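Local coordinates for protein enterotoxin type A (Staphylococcus aureus, PDB 1ESF) that activates host T cells as a superantigen by binding MHC class II, with the help of zinc, and T-cell receptors, and causes staphylococcal food poisoning, at residues Q19-G24 with G203-T208; G82-L87 with T112-N117; E121-P126 with I219-M224; L183-T188 with D227-T232. All coordinates share one frame; numbering follows the deposited sequence.

Contact 1: Q19-G24 with G203-T208; sequences QGTALG and GQYSNT
A chi1 of -39° sets CG of Gln204 beside its own backbone N, and a nearly extended chi2 then carries the amide across to the backbone of Gln19. There NE2 of Gln204 gives a weak hydrogen bond to Gln19 O, 3.4 Å long and bent to 142°. The side-chain amide of Gln19 comes to the same nitrogen, but its OE1 meets NE2 at too poor an angle to bond. The two amide planes stand 46° apart, and Gln19 is poorly ordered, so the outer, Gln19 side of the contact is held only lightly. Van der Waals packing continues nearer the Gln204 backbone, where CB of Gln204 sits 3.7 Å from Thr21 OG1. That hydroxyl and Thr21 N are covered by the contact and have no partner in the model. Alongside, Ala22 CB rests 3.6 Å from Gly203 O, while Ala22 CA comes 3.8 Å from Gln204 O, a carbonyl that accepts a hydrogen bond from Asn25 ND2 of helix 22-32. Tyr205 follows as N-cap residue of helix 206-209, and its O receives Thr208 N at 3.0 Å; its ring meets that of Tyr94, while Asn207 O bonds Tyr108 OH. A loop of the C-terminal beta-grasp region is thus laid against the N-terminal end of helix 22-32 and reaches the OB-fold region, in the two-domain architecture of staphylococcal and streptococcal toxins.

Contact 2: G82-L87 with T112-N117; sequences GKKVDL and TLHDNN
The imidazole of His114 is met at its edge by two carboxylate oxygens lying near its plane, Asp86 OD1 across the contact and OD1 of the adjoining Asp115, while CG of Lys84 approaches it obliquely. With CG anti to the backbone N, chi1 169°, the ring is carried to Asp86, and His114 ND1 donates to Asp86 OD1 at 2.9 Å. The oxygen is approached on its syn side, and the carboxylate stands 76° from the ring. Asp86 OD1 also accepts from Asn40 N, so two donors grip it; a water 2.6 Å from the other oxygen, OD2, donates there and helps them hold the carboxylate's rotation. This water is held by four groups in all, the others being Thr112 OG1, Leu113 O and Asn117 ND2, and it ties Asp86 to the type II turn from His114 to Asn117. The backbones form a short antiparallel ladder: Asp86 N reaches Thr112 O at 2.8 Å, Thr112 N reaches Asp86 O, and His114 N donates to Lys84 O at 3.0 Å. A second water joins Lys84 O to Asp115 N. At the start of the first segment, CB of Lys83 lies 3.7 Å from Leu113 CD2. The contact closes the open end of hairpin 85-92/104-113 of the OB-fold sheet; strand 35-41 pairs with the far edge of 85-92, Tyr80 of helix 74-80 packs on Val85 and Leu113, and Lys147 of strand 144-147 touches Asp86 and Thr112.

Contact 3: E121-P126 with I219-M224; sequences EEKKVP and INSENM
The backbones stay apart: CA of Lys123 is 7.5 Å from CA of Ser221, and CA of Val125 7.4 Å from CA of Met224, with no hydrogen bond across either gap. In the beta-grasp sheet, strand 118-131 runs parallel to strand 225-231; here the chain leading into the latter is still splayed away from it, and side chains bridge the opening until Pro126 and Ile226 begin backbone pairing. Lys123 contributes its aliphatic part. With CG anti to the backbone N, chi1 -177°, the chain points across and then bends, placing both CG and CE 3.9 Å from Ser221 O. CE also comes within 4.2 Å of Glu222 CG, where the two side chains cross at about a right angle. Their charged ends do not meet: Lys123 NZ and Glu222 OE2 are 6.4 Å apart. Ser221 OG is engaged by Lys147 O. Strand 144-147 and the residues before it hold the other edge of the first segment, through backbone hydrogen bonds of Lys123 with Thr145 and of Val125 with Val143. In the apolar half, a bend at chi2 brings Met224 SD to 4.0 Å from Val125 CG1; the Met224 side chain also touches Leu155 of helix 152-167 and Thr188. Immediately before the zinc ligand His225, whose side chain Pro126 also approaches, the carbonyl O of Met224 lies in plain packing contact with Pro126 CD, 3.8 Å away.

Contact 4: L183-T188 with D227-T232; sequences LIVFHT and DIYLYT. With CD (cadmium ion), chain C.
His187 and Asp227 reach the same cadmium ion, His187 through ND1 at 2.4 Å and Asp227 through OD2, also at 2.4 Å. Ser1 and His225 complete the site, and His187, His225 and Asp227 are also the residues that bind zinc, the ion needed for interaction with MHC class II. Asp227 OD2 sits at the edge of the His187 ring, 3.4 Å from ND1, as two ligands of one metal; carboxylate and ring are turned 60° apart. With CG anti to the backbone N, chi1 -162°, the imidazole is carried to the metal. In the second shell, Asn128 ND2 donates to Asp227 OD1 and helps hold the carboxylate's orientation. Beneath lies an antiparallel ladder in which Val185 N meets Asp227 O at 2.9 Å and Asp227 N returns to Val185 O; Leu183 and Tyr229 exchange a further pair. On the metal's face, Val185 CG2 touches the edge of the Tyr229 ring 4.1 Å from CE2, and Tyr229 OH accepts from Glu2 N. On the reverse face, Ile184 and Ile228 run side by side, CG1 to CG1 3.9 Å. Strand 194-197 pairs beyond 181-187, strand 118-131 lies parallel beyond 225-231, and helix 152-167 covers the Ile184 face of this beta-grasp sheet.

From the N terminus, residues 19-24 open the longest loop, which contact 1 closes at 203-208. Contact 2 opens and closes wholly within it, binding the ends of an OB-fold hairpin, and 121-126 follows shortly after. Contacts 3 and 4 both start inside that loop and end beyond it, so each crosses contact 1; they also cross one another, since 183-188 lies between the halves of contact 3. Contacts 3 and 4 touch, with Met224 CB 3.3 Å from His187 O, and both reach the beta-grasp sheet, through strands 118-131 and 225-231. Contact 1 lies on the opposite side of the chain's centre from contacts 2 and 3, about 31 Å away between centres, and joins the start of helix 22-32 to the beta-grasp domain.

Contact 1: Q19-G24 with G203-T208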
loop_
_atom_site.group_PDB
_atom_site.type_symbol
_atom_site.label_atom_id
_atom_site.label_comp_id
_atom_site.label_asym_id
_atom_site.label_seq_id
_atom_site.Cartn_x
_atom_site.Cartn_y
_atom_site.Cartn_z
ATOM N N GLN A 19 -8.951 0.085 -18.308
ATOM C CA GLN A 19 -10.017 0.913 -18.879
ATOM C C GLN A 19 -10.090 2.322 -18.292
ATOM O O GLN A 19 -10.383 2.530 -17.109
ATOM C CB GLN A 19 -11.377 0.193 -18.760
ATOM C CG GLN A 19 -12.411 0.780 -17.774
ATOM C CD GLN A 19 -13.262 1.884 -18.389
ATOM O OE1 GLN A 19 -12.737 2.899 -18.840
ATOM N NE2 GLN A 19 -14.577 1.691 -18.403
ATOM N N GLY A 20 -9.793 3.283 -19.150
ATOM C CA GLY A 20 -9.832 4.679 -18.777
ATOM C C GLY A 20 -8.656 5.293 -18.034
ATOM O O GLY A 20 -7.457 5.199 -18.424
ATOM N N THR A 21 -9.068 5.985 -16.969
ATOM C CA THR A 21 -8.212 6.734 -16.082
ATOM C C THR A 21 -7.596 5.984 -14.945
ATOM O O THR A 21 -6.971 6.609 -14.109
ATOM C CB THR A 21 -8.976 7.914 -15.467
ATOM O OG1 THR A 21 -10.113 7.421 -14.742
ATOM C CG2 THR A 21 -9.428 8.872 -16.537
ATOM N N ALA A 22 -7.782 4.672 -14.888
ATOM C CA ALA A 22 -7.206 3.886 -13.809
ATOM C C ALA A 22 -5.680 4.019 -13.810
ATOM O O ALA A 22 -5.096 4.227 -12.761
ATOM C CB ALA A 22 -7.622 2.434 -13.922
ATOM N N LEU A 23 -5.044 4.013 -14.985
ATOM C CA LEU A 23 -3.578 4.139 -15.075
ATOM C C LEU A 23 -3.096 5.487 -14.554
ATOM O O LEU A 23 -2.130 5.564 -13.799
ATOM C CB LEU A 23 -3.076 3.911 -16.513
ATOM C CG LEU A 23 -1.557 3.767 -16.768
ATOM C CD1 LEU A 23 -0.973 2.505 -16.142
ATOM C CD2 LEU A 23 -1.229 3.779 -18.225
ATOM N N GLY A 24 -3.758 6.557 -14.967
ATOM C CA GLY A 24 -3.366 7.873 -14.509
ATOM C C GLY A 24 -3.623 7.940 -13.037
ATOM O O GLY A 24 -2.826 8.516 -12.335
ATOM N N GLY A 203 -11.683 -0.882 -10.585
ATOM C CA GLY A 203 -12.246 0.466 -10.630
ATOM C C GLY A 203 -11.227 1.413 -11.279
ATOM O O GLY A 203 -10.161 0.976 -11.752
ATOM N N GLN A 204 -11.498 2.712 -11.280
ATOM C CA GLN A 204 -10.572 3.665 -11.888
ATOM C C GLN A 204 -10.236 4.778 -10.953
ATOM O O GLN A 204 -9.409 5.595 -11.276
ATOM C CB GLN A 204 -11.197 4.319 -13.125
ATOM C CG GLN A 204 -12.037 3.423 -14.038
ATOM C CD GLN A 204 -13.131 4.219 -14.754
ATOM O OE1 GLN A 204 -14.224 4.423 -14.201
ATOM N NE2 GLN A 204 -12.842 4.674 -15.988
ATOM N N TYR A 205 -10.977 4.874 -9.850
ATOM C CA TYR A 205 -10.786 5.915 -8.841
ATOM C C TYR A 205 -10.241 5.324 -7.561
ATOM O O TYR A 205 -10.405 4.133 -7.295
ATOM C CB TYR A 205 -12.114 6.597 -8.500
ATOM C CG TYR A 205 -12.671 7.367 -9.620
ATOM C CD1 TYR A 205 -12.035 8.521 -10.052
ATOM C CD2 TYR A 205 -13.728 6.883 -10.347
ATOM C CE1 TYR A 205 -12.418 9.173 -11.209
ATOM C CE2 TYR A 205 -14.136 7.527 -11.518
ATOM C CZ TYR A 205 -13.465 8.671 -11.952
ATOM O OH TYR A 205 -13.788 9.285 -13.156
ATOM N N SER A 206 -9.698 6.204 -6.719
ATOM C CA SER A 206 -9.138 5.842 -5.405
ATOM C C SER A 206 -10.089 5.071 -4.449
ATOM O O SER A 206 -9.661 4.181 -3.689
ATOM C CB SER A 206 -8.649 7.119 -4.711
ATOM O OG SER A 206 -7.767 7.859 -5.514
ATOM N N ASN A 207 -11.373 5.399 -4.480
ATOM C CA ASN A 207 -12.252 4.725 -3.590
ATOM C C ASN A 207 -12.246 3.264 -3.846
ATOM O O ASN A 207 -12.462 2.481 -2.941
ATOM C CB ASN A 207 -13.642 5.355 -3.549
ATOM C CG ASN A 207 -14.329 5.338 -4.853
ATOM O OD1 ASN A 207 -14.028 6.104 -5.729
ATOM N ND2 ASN A 207 -15.280 4.461 -4.991
ATOM N N THR A 208 -11.874 2.840 -5.041
ATOM C CA THR A 208 -11.835 1.398 -5.271
ATOM C C THR A 208 -10.443 0.836 -5.509
ATOM O O THR A 208 -10.211 -0.350 -5.273
ATOM C CB THR A 208 -12.777 0.911 -6.440
ATOM O OG1 THR A 208 -12.382 1.506 -7.698
ATOM C CG2 THR A 208 -14.253 1.249 -6.129
#

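Contact 2: G82-L87 with T112-N117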
loop_
_atom_site.group_PDB
_atom_site.type_symbol
_atom_site.label_atom_id
_atom_site.label_comp_id
_atom_site.label_asym_id
_atom_site.label_seq_id
_atom_site.Cartn_x
_atom_site.Cartn_y
_atom_site.Cartn_z
ATOM N N GLY A 82 -10.048 2.858 20.535
ATOM C CA GLY A 82 -9.690 3.298 21.877
ATOM C C GLY A 82 -8.233 3.059 22.257
ATOM O O GLY A 82 -7.844 3.337 23.393
ATOM N N LYS A 83 -7.443 2.497 21.338
ATOM C CA LYS A 83 -6.045 2.217 21.609
ATOM C C LYS A 83 -5.176 3.315 21.021
ATOM O O LYS A 83 -5.650 4.250 20.353
ATOM C CB LYS A 83 -5.582 0.900 20.968
ATOM C CG LYS A 83 -6.296 -0.355 21.357
ATOM C CD LYS A 83 -6.251 -0.609 22.842
ATOM C CE LYS A 83 -7.466 -1.488 23.220
ATOM N NZ LYS A 83 -7.912 -1.476 24.679
ATOM N N LYS A 84 -3.901 3.242 21.381
ATOM C CA LYS A 84 -2.913 4.147 20.839
ATOM C C LYS A 84 -2.451 3.418 19.584
ATOM O O LYS A 84 -2.112 2.234 19.650
ATOM C CB LYS A 84 -1.767 4.366 21.773
ATOM C CG LYS A 84 -1.410 5.755 21.620
ATOM C CD LYS A 84 -2.496 6.612 22.206
ATOM C CE LYS A 84 -1.985 7.151 23.479
ATOM N NZ LYS A 84 -1.375 5.988 24.218
ATOM N N VAL A 85 -2.509 4.120 18.455
ATOM C CA VAL A 85 -2.197 3.566 17.128
ATOM C C VAL A 85 -1.286 4.472 16.318
ATOM O O VAL A 85 -1.240 5.662 16.606
ATOM C CB VAL A 85 -3.573 3.394 16.287
ATOM C CG1 VAL A 85 -4.548 2.456 16.983
ATOM C CG2 VAL A 85 -4.294 4.751 16.091
ATOM N N ASP A 86 -0.569 3.911 15.327
ATOM C CA ASP A 86 0.269 4.685 14.392
ATOM C C ASP A 86 -0.448 4.571 13.051
ATOM O O ASP A 86 -1.091 3.581 12.804
ATOM C CB ASP A 86 1.669 4.064 14.201
ATOM C CG ASP A 86 2.554 4.177 15.440
ATOM O OD1 ASP A 86 2.386 5.151 16.148
ATOM O OD2 ASP A 86 3.417 3.323 15.719
ATOM N N LEU A 87 -0.327 5.543 12.177
ATOM C CA LEU A 87 -0.987 5.460 10.908
ATOM C C LEU A 87 -0.075 5.706 9.727
ATOM O O LEU A 87 0.698 6.641 9.736
ATOM C CB LEU A 87 -2.111 6.458 10.828
ATOM C CG LEU A 87 -3.322 6.268 11.750
ATOM C CD1 LEU A 87 -3.148 7.004 13.081
ATOM C CD2 LEU A 87 -4.479 6.841 11.037
ATOM N N THR A 112 -1.582 0.442 12.864
ATOM C CA THR A 112 -0.842 -0.537 13.615
ATOM C C THR A 112 -0.871 -0.024 15.054
ATOM O O THR A 112 -1.002 1.168 15.287
ATOM C CB THR A 112 0.620 -0.626 13.189
ATOM O OG1 THR A 112 1.125 0.691 13.029
ATOM C CG2 THR A 112 0.784 -1.439 11.915
ATOM N N LEU A 113 -0.794 -0.928 16.009
ATOM C CA LEU A 113 -0.763 -0.573 17.428
ATOM C C LEU A 113 0.580 0.135 17.724
ATOM O O LEU A 113 1.639 -0.251 17.201
ATOM C CB LEU A 113 -0.993 -1.837 18.268
ATOM C CG LEU A 113 -2.462 -2.333 18.337
ATOM C CD1 LEU A 113 -2.544 -3.688 19.031
ATOM C CD2 LEU A 113 -3.364 -1.324 19.042
ATOM N N HIS A 114 0.508 1.222 18.498
ATOM C CA HIS A 114 1.669 2.038 18.791
ATOM C C HIS A 114 2.631 1.516 19.840
ATOM O O HIS A 114 3.874 1.694 19.730
ATOM C CB HIS A 114 1.246 3.437 19.180
ATOM C CG HIS A 114 2.366 4.263 19.738
ATOM N ND1 HIS A 114 3.041 5.212 18.996
ATOM C CD2 HIS A 114 2.973 4.242 20.950
ATOM C CE1 HIS A 114 4.022 5.728 19.715
ATOM N NE2 HIS A 114 4.000 5.154 20.904
ATOM N N ASP A 115 2.068 0.910 20.878
ATOM C CA ASP A 115 2.886 0.430 21.980
ATOM C C ASP A 115 3.736 -0.792 21.647
ATOM O O ASP A 115 3.257 -1.748 21.038
ATOM C CB ASP A 115 2.031 0.223 23.251
ATOM C CG ASP A 115 1.351 1.531 23.733
ATOM O OD1 ASP A 115 1.937 2.657 23.638
ATOM O OD2 ASP A 115 0.187 1.419 24.186
ATOM N N ASN A 116 5.017 -0.692 21.997
ATOM C CA ASN A 116 6.005 -1.744 21.808
ATOM C C ASN A 116 6.176 -2.094 20.384
ATOM O O ASN A 116 6.471 -3.253 20.074
ATOM C CB ASN A 116 5.634 -3.022 22.545
ATOM C CG ASN A 116 5.798 -2.900 24.036
ATOM O OD1 ASN A 116 6.640 -2.114 24.543
ATOM N ND2 ASN A 116 4.979 -3.658 24.769
ATOM N N ASN A 117 5.997 -1.120 19.501
ATOM C CA ASN A 117 6.156 -1.458 18.102
ATOM C C ASN A 117 7.305 -0.784 17.419
ATOM O O ASN A 117 7.476 -0.920 16.206
ATOM C CB ASN A 117 4.875 -1.234 17.327
ATOM C CG ASN A 117 4.776 -2.167 16.118
ATOM O OD1 ASN A 117 5.295 -3.296 16.137
ATOM N ND2 ASN A 117 4.110 -1.704 15.072
HETATM O O HOH W 1 -2.775 1.622 23.721
HETATM O O HOH W 2 -1.009 0.514 21.487
HETATM O O HOH W 3 0.722 1.917 10.664
HETATM O O HOH W 4 2.815 0.824 15.153
#

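Contact 3: E121-P126 with I219-M224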
loop_
_atom_site.group_PDB
_atom_site.type_symbol
_atom_site.label_atom_id
_atom_site.label_comp_id
_atom_site.label_asym_id
_atom_site.label_seq_id
_atom_site.Cartn_x
_atom_site.Cartn_y
_atom_site.Cartn_z
ATOM N N GLU A 121 16.503 -0.210 15.630
ATOM C CA GLU A 121 17.031 0.685 14.653
ATOM C C GLU A 121 16.141 0.501 13.455
ATOM O O GLU A 121 15.592 -0.567 13.254
ATOM C CB GLU A 121 18.459 0.263 14.283
ATOM C CG GLU A 121 18.585 -1.186 13.787
ATOM C CD GLU A 121 19.944 -1.492 13.131
ATOM O OE1 GLU A 121 20.954 -0.834 13.487
ATOM O OE2 GLU A 121 19.996 -2.391 12.254
ATOM N N GLU A 122 15.992 1.546 12.675
ATOM C CA GLU A 122 15.195 1.486 11.473
ATOM C C GLU A 122 15.613 0.320 10.588
ATOM O O GLU A 122 16.791 0.101 10.370
ATOM C CB GLU A 122 15.409 2.750 10.709
ATOM C CG GLU A 122 14.774 2.756 9.404
ATOM C CD GLU A 122 14.669 4.159 8.885
ATOM O OE1 GLU A 122 15.667 4.688 8.346
ATOM O OE2 GLU A 122 13.582 4.741 9.039
ATOM N N LYS A 123 14.633 -0.427 10.105
ATOM C CA LYS A 123 14.862 -1.573 9.253
ATOM C C LYS A 123 14.901 -1.186 7.745
ATOM O O LYS A 123 14.058 -0.425 7.296
ATOM C CB LYS A 123 13.752 -2.606 9.551
ATOM C CG LYS A 123 13.825 -3.951 8.817
ATOM C CD LYS A 123 15.242 -4.516 8.758
ATOM C CE LYS A 123 15.302 -5.999 9.094
ATOM N NZ LYS A 123 16.295 -6.677 8.187
ATOM N N LYS A 124 15.957 -1.556 7.014
ATOM C CA LYS A 124 15.986 -1.293 5.560
ATOM C C LYS A 124 15.539 -2.621 4.991
ATOM O O LYS A 124 16.168 -3.659 5.260
ATOM C CB LYS A 124 17.370 -1.014 5.038
ATOM C CG LYS A 124 17.934 0.245 5.543
ATOM C CD LYS A 124 19.321 0.448 5.040
ATOM C CE LYS A 124 19.675 1.906 5.232
ATOM N NZ LYS A 124 21.163 2.199 5.255
ATOM N N VAL A 125 14.422 -2.604 4.276
ATOM C CA VAL A 125 13.863 -3.814 3.699
ATOM C C VAL A 125 14.525 -4.174 2.346
ATOM O O VAL A 125 14.356 -3.462 1.345
ATOM C CB VAL A 125 12.299 -3.659 3.583
ATOM C CG1 VAL A 125 11.649 -4.958 3.071
ATOM C CG2 VAL A 125 11.688 -3.261 4.959
ATOM N N PRO A 126 15.236 -5.312 2.273
ATOM C CA PRO A 126 15.887 -5.700 1.019
ATOM C C PRO A 126 14.870 -5.996 -0.089
ATOM O O PRO A 126 13.838 -6.596 0.180
ATOM C CB PRO A 126 16.631 -6.984 1.395
ATOM C CG PRO A 126 16.729 -6.933 2.894
ATOM C CD PRO A 126 15.477 -6.300 3.334
ATOM N N ILE A 219 2.484 -7.543 8.884
ATOM C CA ILE A 219 3.536 -8.574 8.885
ATOM C C ILE A 219 4.714 -8.173 9.767
ATOM O O ILE A 219 4.898 -7.008 10.125
ATOM C CB ILE A 219 4.109 -8.876 7.430
ATOM C CG1 ILE A 219 4.639 -7.588 6.781
ATOM C CG2 ILE A 219 3.024 -9.512 6.538
ATOM C CD1 ILE A 219 5.422 -7.792 5.479
ATOM N N ASN A 220 5.490 -9.156 10.172
ATOM C CA ASN A 220 6.695 -8.837 10.930
ATOM C C ASN A 220 7.816 -8.431 9.923
ATOM O O ASN A 220 8.087 -9.164 8.956
ATOM C CB ASN A 220 7.126 -10.010 11.824
ATOM C CG ASN A 220 8.158 -9.587 12.855
ATOM O OD1 ASN A 220 9.355 -9.789 12.656
ATOM N ND2 ASN A 220 7.703 -8.915 13.924
ATOM N N SER A 221 8.384 -7.239 10.127
ATOM C CA SER A 221 9.401 -6.648 9.260
ATOM C C SER A 221 10.787 -7.280 9.305
ATOM O O SER A 221 11.621 -7.094 8.406
ATOM C CB SER A 221 9.522 -5.155 9.555
ATOM O OG SER A 221 9.962 -4.932 10.881
ATOM N N GLU A 222 11.071 -7.974 10.391
ATOM C CA GLU A 222 12.359 -8.630 10.537
ATOM C C GLU A 222 12.332 -9.998 9.817
ATOM O O GLU A 222 11.311 -10.736 9.849
ATOM C CB GLU A 222 12.673 -8.770 12.044
ATOM C CG GLU A 222 14.013 -8.113 12.459
ATOM C CD GLU A 222 14.263 -8.087 13.993
ATOM O OE1 GLU A 222 13.876 -9.052 14.729
ATOM O OE2 GLU A 222 14.879 -7.085 14.454
ATOM N N ASN A 223 13.398 -10.290 9.076
ATOM C CA ASN A 223 13.506 -11.592 8.383
ATOM C C ASN A 223 12.674 -11.763 7.124
ATOM O O ASN A 223 12.300 -12.894 6.750
ATOM C CB ASN A 223 13.157 -12.747 9.331
ATOM C CG ASN A 223 14.069 -13.906 9.176
ATOM O OD1 ASN A 223 14.411 -14.322 8.062
ATOM N ND2 ASN A 223 14.520 -14.418 10.295
ATOM N N MET A 224 12.356 -10.647 6.486
ATOM C CA MET A 224 11.588 -10.700 5.260
ATOM C C MET A 224 12.236 -9.742 4.282
ATOM O O MET A 224 13.115 -8.958 4.639
ATOM C CB MET A 224 10.130 -10.342 5.491
ATOM C CG MET A 224 9.938 -8.914 5.844
ATOM S SD MET A 224 9.378 -7.936 4.468
ATOM C CE MET A 224 8.573 -6.804 5.412
#

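Contact 4: L183-T188 with D227-T232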
loop_
_atom_site.group_PDB
_atom_site.type_symbol
_atom_site.label_atom_id
_atom_site.label_comp_id
_atom_site.label_asym_id
_atom_site.label_seq_id
_atom_site.Cartn_x
_atom_site.Cartn_y
_atom_site.Cartn_z
ATOM N N LEU A 183 4.534 -8.309 -10.625
ATOM C CA LEU A 183 4.034 -8.895 -9.390
ATOM C C LEU A 183 4.929 -8.454 -8.270
ATOM O O LEU A 183 6.153 -8.400 -8.477
ATOM C CB LEU A 183 4.100 -10.434 -9.484
ATOM C CG LEU A 183 3.563 -11.218 -8.297
ATOM C CD1 LEU A 183 2.077 -11.052 -8.206
ATOM C CD2 LEU A 183 3.948 -12.675 -8.491
ATOM N N ILE A 184 4.346 -8.042 -7.133
ATOM C CA ILE A 184 5.156 -7.709 -5.969
ATOM C C ILE A 184 4.827 -8.767 -4.885
ATOM O O ILE A 184 3.663 -9.120 -4.692
ATOM C CB ILE A 184 4.971 -6.260 -5.460
ATOM C CG1 ILE A 184 6.030 -5.968 -4.389
ATOM C CG2 ILE A 184 3.503 -5.994 -5.045
ATOM C CD1 ILE A 184 6.195 -4.458 -4.080
ATOM N N VAL A 185 5.864 -9.350 -4.301
ATOM C CA VAL A 185 5.713 -10.349 -3.246
ATOM C C VAL A 185 6.460 -9.930 -1.979
ATOM O O VAL A 185 7.650 -9.608 -2.032
ATOM C CB VAL A 185 6.267 -11.737 -3.661
ATOM C CG1 VAL A 185 6.044 -12.784 -2.514
ATOM C CG2 VAL A 185 5.593 -12.225 -4.957
ATOM N N PHE A 186 5.751 -9.910 -0.841
ATOM C CA PHE A 186 6.336 -9.576 0.475
ATOM C C PHE A 186 6.685 -10.952 1.045
ATOM O O PHE A 186 5.844 -11.704 1.544
ATOM C CB PHE A 186 5.318 -8.826 1.326
ATOM C CG PHE A 186 4.842 -7.553 0.680
ATOM C CD1 PHE A 186 3.815 -7.586 -0.248
ATOM C CD2 PHE A 186 5.538 -6.361 0.877
ATOM C CE1 PHE A 186 3.502 -6.439 -1.012
ATOM C CE2 PHE A 186 5.255 -5.227 0.144
ATOM C CZ PHE A 186 4.223 -5.259 -0.820
ATOM N N HIS A 187 7.930 -11.328 0.845
ATOM C CA HIS A 187 8.352 -12.648 1.230
ATOM C C HIS A 187 8.762 -12.830 2.686
ATOM O O HIS A 187 9.912 -12.636 3.063
ATOM C CB HIS A 187 9.417 -13.125 0.266
ATOM C CG HIS A 187 9.613 -14.598 0.299
ATOM N ND1 HIS A 187 10.538 -15.235 -0.491
ATOM C CD2 HIS A 187 9.060 -15.557 1.075
ATOM C CE1 HIS A 187 10.563 -16.524 -0.190
ATOM N NE2 HIS A 187 9.673 -16.744 0.756
ATOM N N THR A 188 7.773 -13.220 3.482
ATOM C CA THR A 188 7.922 -13.414 4.911
ATOM C C THR A 188 8.359 -14.826 5.182
ATOM O O THR A 188 8.198 -15.702 4.370
ATOM C CB THR A 188 6.622 -13.058 5.631
ATOM O OG1 THR A 188 5.512 -13.517 4.850
ATOM C CG2 THR A 188 6.493 -11.518 5.802
ATOM N N ASP A 227 10.220 -9.363 -3.203
ATOM C CA ASP A 227 10.608 -9.850 -4.537
ATOM C C ASP A 227 9.725 -9.150 -5.530
ATOM O O ASP A 227 8.501 -9.138 -5.372
ATOM C CB ASP A 227 10.363 -11.327 -4.681
ATOM C CG ASP A 227 11.148 -12.108 -3.714
ATOM O OD1 ASP A 227 12.377 -11.924 -3.645
ATOM O OD2 ASP A 227 10.529 -12.917 -3.027
ATOM N N ILE A 228 10.324 -8.530 -6.531
ATOM C CA ILE A 228 9.541 -7.814 -7.554
ATOM C C ILE A 228 9.874 -8.420 -8.926
ATOM O O ILE A 228 11.050 -8.575 -9.242
ATOM C CB ILE A 228 9.814 -6.243 -7.585
ATOM C CG1 ILE A 228 9.479 -5.609 -6.202
ATOM C CG2 ILE A 228 9.004 -5.598 -8.744
ATOM C CD1 ILE A 228 9.778 -4.110 -6.065
ATOM N N TYR A 229 8.833 -8.824 -9.665
ATOM C CA TYR A 229 8.942 -9.431 -11.013
ATOM C C TYR A 229 8.263 -8.503 -12.068
ATOM O O TYR A 229 7.035 -8.296 -12.040
ATOM C CB TYR A 229 8.269 -10.829 -11.031
ATOM C CG TYR A 229 8.749 -11.781 -9.947
ATOM C CD1 TYR A 229 9.962 -12.501 -10.089
ATOM C CD2 TYR A 229 8.031 -11.934 -8.771
ATOM C CE1 TYR A 229 10.444 -13.345 -9.071
ATOM C CE2 TYR A 229 8.508 -12.760 -7.749
ATOM C CZ TYR A 229 9.712 -13.449 -7.899
ATOM O OH TYR A 229 10.238 -14.142 -6.822
ATOM N N LEU A 230 9.053 -7.934 -12.978
ATOM C CA LEU A 230 8.506 -7.041 -13.990
ATOM C C LEU A 230 8.776 -7.599 -15.399
ATOM O O LEU A 230 9.827 -8.248 -15.638
ATOM C CB LEU A 230 9.126 -5.653 -13.839
ATOM C CG LEU A 230 9.124 -4.926 -12.485
ATOM C CD1 LEU A 230 9.929 -3.634 -12.653
ATOM C CD2 LEU A 230 7.697 -4.661 -12.026
ATOM N N TYR A 231 7.810 -7.392 -16.298
ATOM C CA TYR A 231 7.909 -7.879 -17.686
ATOM C C TYR A 231 7.509 -6.813 -18.664
ATOM O O TYR A 231 6.504 -6.148 -18.468
ATOM C CB TYR A 231 6.998 -9.070 -17.924
ATOM C CG TYR A 231 7.223 -10.180 -16.935
ATOM C CD1 TYR A 231 8.271 -11.093 -17.102
ATOM C CD2 TYR A 231 6.421 -10.288 -15.805
ATOM C CE1 TYR A 231 8.500 -12.099 -16.155
ATOM C CE2 TYR A 231 6.646 -11.271 -14.850
ATOM C CZ TYR A 231 7.672 -12.170 -15.032
ATOM O OH TYR A 231 7.855 -13.165 -14.087
ATOM N N THR A 232 8.220 -6.780 -19.794
ATOM C CA THR A 232 7.985 -5.803 -20.860
ATOM C C THR A 232 7.035 -6.287 -21.963
ATOM O O THR A 232 6.785 -5.620 -22.948
ATOM C CB THR A 232 9.301 -5.277 -21.403
ATOM O OG1 THR A 232 10.114 -6.382 -21.776
ATOM C CG2 THR A 232 10.039 -4.468 -20.326
HETATM CD CD CD C . 12.176 -14.344 -1.975
#